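Local coordinates for glycine cleavage system H protein 1 (Mycobacterium marinum, PDB 3TZU), which probably carries the methylamine group of glycine from the P protein to the T protein of the glycine cleavage system on a covalently bound lipoyl cofactor, at residues A83-N93 with A110-V121. Sequence-based numbering, arbitrary orientation.
Sequences APASGQIVEVN and AGWLYSVQPTAV. With ACT (acetate ion), chain E.
Strands 88-92 and 114-118 pair antiparallel, their directions 146° apart, and beyond the corners at G87 and T119 the pairing continues between 85-86 and 120-121. Two classic beta bulges interrupt the ladder. In one, V90 and E91 face S115; in the other, T119 and A120 face S86. Between them Q117 N donates to Q88 O at 2.8 Å, and water 2 bridges Q88 N and Q117 O. N93 N closes the ladder on L113 O.

The side chain of N93 lies over one face of the W112 indole, its amide 27° from the ring plane. N93 CB sits 3.5 Å from the centroid of the six-membered ring, a CH-pi contact nearly on the ring normal. With CG anti to the backbone N (chi1 -176°), N93 ND2 reaches W112 O at 2.7 Å and, more weakly, A110 O. These bonds, chiefly the first, fix the rotation of the amide over the indole. The carboxylate end of E91 meets the ring edge, with E91 CD 3.6 Å from W112 CH2. On the I89 and V92 face, I89 CD1 packs against Y114 CD1 at 3.6 Å. Water 1 joins Y114 OH to A85 O. S86 OG donates to OXT of an acetate ion, probably a crystallisation additive (2.6 Å).

R37 makes a cation-pi contact with W112, and N93 OD1 weakly caps helix 94-98 at A96 N. Strand 114-118 lies between 36-40, where Y114 packs on V38, and 88-92, which edges the antiparallel sheet of the H-protein's lipoyl-binding fold, away from K76, the predicted lipoylation site.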
loop_
_atom_site.group_PDB
_atom_site.type_symbol
_atom_site.label_atom_id
_atom_site.label_comp_id
_atom_site.label_asym_id
_atom_site.label_seq_id
_atom_site.Cartn_x
_atom_site.Cartn_y
_atom_site.Cartn_z
ATOM N N ALA A 83 -10.350 -5.094 10.877
ATOM C CA ALA A 83 -10.627 -6.410 11.450
ATOM C C ALA A 83 -11.310 -7.337 10.441
ATOM O O ALA A 83 -12.372 -7.010 9.934
ATOM C CB ALA A 83 -11.517 -6.248 12.686
ATOM N N PRO A 84 -10.693 -8.477 10.122
ATOM C CA PRO A 84 -11.374 -9.433 9.257
ATOM C C PRO A 84 -12.551 -10.141 9.956
ATOM O O PRO A 84 -13.408 -10.721 9.280
ATOM C CB PRO A 84 -10.276 -10.461 8.934
ATOM C CG PRO A 84 -9.007 -9.757 9.186
ATOM C CD PRO A 84 -9.288 -8.848 10.332
ATOM N N ALA A 85 -12.577 -10.070 11.294
ATOM C CA ALA A 85 -13.534 -10.839 12.110
ATOM C C ALA A 85 -13.946 -10.037 13.334
ATOM O O ALA A 85 -13.161 -9.267 13.876
ATOM C CB ALA A 85 -12.912 -12.173 12.521
ATOM N N SER A 86 -15.204 -10.185 13.731
ATOM C CA SER A 86 -15.685 -9.696 15.021
ATOM C C SER A 86 -15.262 -10.683 16.122
ATOM O O SER A 86 -15.214 -11.887 15.885
ATOM C CB SER A 86 -17.212 -9.587 15.018
ATOM O OG SER A 86 -17.682 -8.774 13.955
ATOM N N GLY A 87 -14.963 -10.176 17.320
ATOM C CA GLY A 87 -14.622 -11.043 18.458
ATOM C C GLY A 87 -13.752 -10.413 19.533
ATOM O O GLY A 87 -13.514 -9.208 19.519
ATOM N N GLN A 88 -13.275 -11.239 20.463
ATOM C CA GLN A 88 -12.422 -10.767 21.537
ATOM C C GLN A 88 -10.953 -10.998 21.192
ATOM O O GLN A 88 -10.579 -12.067 20.716
ATOM C CB GLN A 88 -12.783 -11.474 22.845
ATOM C CG GLN A 88 -12.559 -10.636 24.071
ATOM C CD GLN A 88 -13.037 -11.311 25.353
ATOM O OE1 GLN A 88 -14.078 -11.971 25.386
ATOM N NE2 GLN A 88 -12.285 -11.127 26.418
ATOM N N ILE A 89 -10.116 -9.999 21.437
ATOM C CA ILE A 89 -8.673 -10.195 21.290
ATOM C C ILE A 89 -8.104 -11.032 22.458
ATOM O O ILE A 89 -8.258 -10.665 23.597
ATOM C CB ILE A 89 -7.909 -8.873 21.244
ATOM C CG1 ILE A 89 -8.455 -7.961 20.129
ATOM C CG2 ILE A 89 -6.426 -9.146 21.074
ATOM C CD1 ILE A 89 -8.273 -8.493 18.729
ATOM N N VAL A 90 -7.383 -12.093 22.118
ATOM C CA VAL A 90 -6.813 -13.063 23.052
ATOM C C VAL A 90 -5.293 -12.920 23.226
ATOM O O VAL A 90 -4.789 -13.083 24.332
ATOM C CB VAL A 90 -7.121 -14.491 22.576
ATOM C CG1 VAL A 90 -6.501 -15.528 23.513
ATOM C CG2 VAL A 90 -8.622 -14.676 22.511
ATOM N N GLU A 91 -4.571 -12.634 22.140
ATOM C CA GLU A 91 -3.118 -12.389 22.209
ATOM C C GLU A 91 -2.709 -11.287 21.215
ATOM O O GLU A 91 -3.400 -11.078 20.237
ATOM C CB GLU A 91 -2.335 -13.694 21.916
ATOM C CG GLU A 91 -0.877 -13.694 22.419
ATOM C CD GLU A 91 -0.092 -14.992 22.121
ATOM O OE1 GLU A 91 -0.666 -15.950 21.512
ATOM O OE2 GLU A 91 1.119 -15.038 22.512
ATOM N N VAL A 92 -1.616 -10.579 21.505
ATOM C CA VAL A 92 -0.985 -9.622 20.586
ATOM C C VAL A 92 0.475 -10.019 20.454
ATOM O O VAL A 92 1.078 -10.468 21.435
ATOM C CB VAL A 92 -1.069 -8.146 21.072
ATOM C CG1 VAL A 92 -2.509 -7.648 21.022
ATOM C CG2 VAL A 92 -0.483 -7.985 22.483
ATOM N N ASN A 93 1.040 -9.871 19.249
ATOM C CA ASN A 93 2.414 -10.321 19.011
ATOM C C ASN A 93 3.375 -9.200 19.333
ATOM O O ASN A 93 3.807 -8.476 18.460
ATOM C CB ASN A 93 2.616 -10.797 17.567
ATOM C CG ASN A 93 4.021 -11.370 17.319
ATOM O OD1 ASN A 93 4.911 -11.279 18.179
ATOM N ND2 ASN A 93 4.215 -11.986 16.150
ATOM N N ALA A 110 6.204 -15.522 11.819
ATOM C CA ALA A 110 6.558 -14.785 13.037
ATOM C C ALA A 110 6.000 -13.356 13.073
ATOM O O ALA A 110 5.937 -12.746 14.128
ATOM C CB ALA A 110 8.072 -14.783 13.226
ATOM N N GLY A 111 5.617 -12.816 11.919
ATOM C CA GLY A 111 5.035 -11.487 11.835
ATOM C C GLY A 111 3.524 -11.366 12.036
ATOM O O GLY A 111 2.961 -10.301 11.805
ATOM N N TRP A 112 2.860 -12.432 12.468
ATOM C CA TRP A 112 1.449 -12.343 12.871
ATOM C C TRP A 112 1.277 -11.237 13.907
ATOM O O TRP A 112 2.208 -10.925 14.672
ATOM C CB TRP A 112 0.973 -13.687 13.420
ATOM C CG TRP A 112 1.602 -14.056 14.735
ATOM C CD1 TRP A 112 2.850 -14.634 14.955
ATOM C CD2 TRP A 112 1.048 -13.850 16.070
ATOM N NE1 TRP A 112 3.089 -14.798 16.282
ATOM C CE2 TRP A 112 2.052 -14.350 17.010
ATOM C CE3 TRP A 112 -0.133 -13.321 16.565
ATOM C CZ2 TRP A 112 1.848 -14.325 18.387
ATOM C CZ3 TRP A 112 -0.331 -13.301 17.953
ATOM C CH2 TRP A 112 0.634 -13.790 18.839
ATOM N N LEU A 113 0.101 -10.621 13.932
ATOM C CA LEU A 113 -0.077 -9.373 14.689
ATOM C C LEU A 113 -0.881 -9.571 15.951
ATOM O O LEU A 113 -0.585 -8.951 16.966
ATOM C CB LEU A 113 -0.754 -8.317 13.807
ATOM C CG LEU A 113 0.052 -7.793 12.597
ATOM C CD1 LEU A 113 -0.705 -6.684 11.847
ATOM C CD2 LEU A 113 1.439 -7.321 13.015
ATOM N N TYR A 114 -1.917 -10.404 15.883
ATOM C CA TYR A 114 -2.772 -10.698 17.043
ATOM C C TYR A 114 -3.585 -11.964 16.821
ATOM O O TYR A 114 -3.587 -12.529 15.740
ATOM C CB TYR A 114 -3.692 -9.495 17.411
ATOM C CG TYR A 114 -4.775 -9.123 16.413
ATOM C CD1 TYR A 114 -5.968 -9.813 16.365
ATOM C CD2 TYR A 114 -4.612 -8.044 15.545
ATOM C CE1 TYR A 114 -6.972 -9.469 15.459
ATOM C CE2 TYR A 114 -5.604 -7.694 14.624
ATOM C CZ TYR A 114 -6.783 -8.421 14.590
ATOM O OH TYR A 114 -7.781 -8.095 13.700
ATOM N N SER A 115 -4.245 -12.440 17.872
ATOM C CA SER A 115 -5.192 -13.542 17.734
ATOM C C SER A 115 -6.518 -13.094 18.300
ATOM O O SER A 115 -6.565 -12.363 19.306
ATOM C CB SER A 115 -4.710 -14.800 18.447
ATOM O OG SER A 115 -4.978 -14.738 19.829
ATOM N N VAL A 116 -7.585 -13.523 17.636
ATOM C CA VAL A 116 -8.948 -13.154 17.995
ATOM C C VAL A 116 -9.768 -14.433 18.194
ATOM O O VAL A 116 -9.486 -15.446 17.551
ATOM C CB VAL A 116 -9.582 -12.224 16.911
ATOM C CG1 VAL A 116 -9.488 -12.845 15.510
ATOM C CG2 VAL A 116 -11.023 -11.879 17.247
ATOM N N GLN A 117 -10.753 -14.383 19.097
ATOM C CA GLN A 117 -11.714 -15.480 19.279
ATOM C C GLN A 117 -12.988 -15.048 18.548
ATOM O O GLN A 117 -13.677 -14.177 19.020
ATOM C CB GLN A 117 -11.959 -15.715 20.783
ATOM C CG GLN A 117 -13.037 -16.729 21.159
ATOM C CD GLN A 117 -12.534 -18.150 21.120
ATOM O OE1 GLN A 117 -12.280 -18.747 22.156
ATOM N NE2 GLN A 117 -12.398 -18.706 19.930
ATOM N N PRO A 118 -13.285 -15.620 17.366
ATOM C CA PRO A 118 -14.293 -14.961 16.513
ATOM C C PRO A 118 -15.744 -15.263 16.854
ATOM O O PRO A 118 -16.045 -16.365 17.231
ATOM C CB PRO A 118 -13.980 -15.503 15.099
ATOM C CG PRO A 118 -12.763 -16.355 15.242
ATOM C CD PRO A 118 -12.657 -16.749 16.670
ATOM N N THR A 119 -16.620 -14.273 16.714
ATOM C CA THR A 119 -18.065 -14.479 16.764
ATOM C C THR A 119 -18.678 -14.258 15.391
ATOM O O THR A 119 -19.826 -14.583 15.165
ATOM C CB THR A 119 -18.749 -13.514 17.759
ATOM O OG1 THR A 119 -18.396 -12.163 17.433
ATOM C CG2 THR A 119 -18.342 -13.840 19.218
ATOM N N ALA A 120 -17.900 -13.695 14.469
ATOM C CA ALA A 120 -18.369 -13.420 13.131
ATOM C C ALA A 120 -17.167 -13.087 12.244
ATOM O O ALA A 120 -16.114 -12.634 12.746
ATOM C CB ALA A 120 -19.353 -12.268 13.153
ATOM N N VAL A 121 -17.322 -13.330 10.948
ATOM C CA VAL A 121 -16.315 -12.979 9.969
ATOM C C VAL A 121 -16.941 -12.069 8.909
ATOM O O VAL A 121 -18.089 -12.231 8.558
ATOM C CB VAL A 121 -15.679 -14.259 9.342
ATOM C CG1 VAL A 121 -14.970 -15.070 10.425
ATOM C CG2 VAL A 121 -16.712 -15.128 8.625
HETATM C C ACT E . -20.277 -6.930 15.355
HETATM O O ACT E . -19.714 -7.267 16.420
HETATM O OXT ACT E . -19.903 -7.417 14.287
HETATM C CH3 ACT E . -21.411 -5.952 15.329
HETATM O O HOH W 1 -10.270 -9.684 13.569
HETATM O O HOH W 2 -14.695 -14.023 21.478
#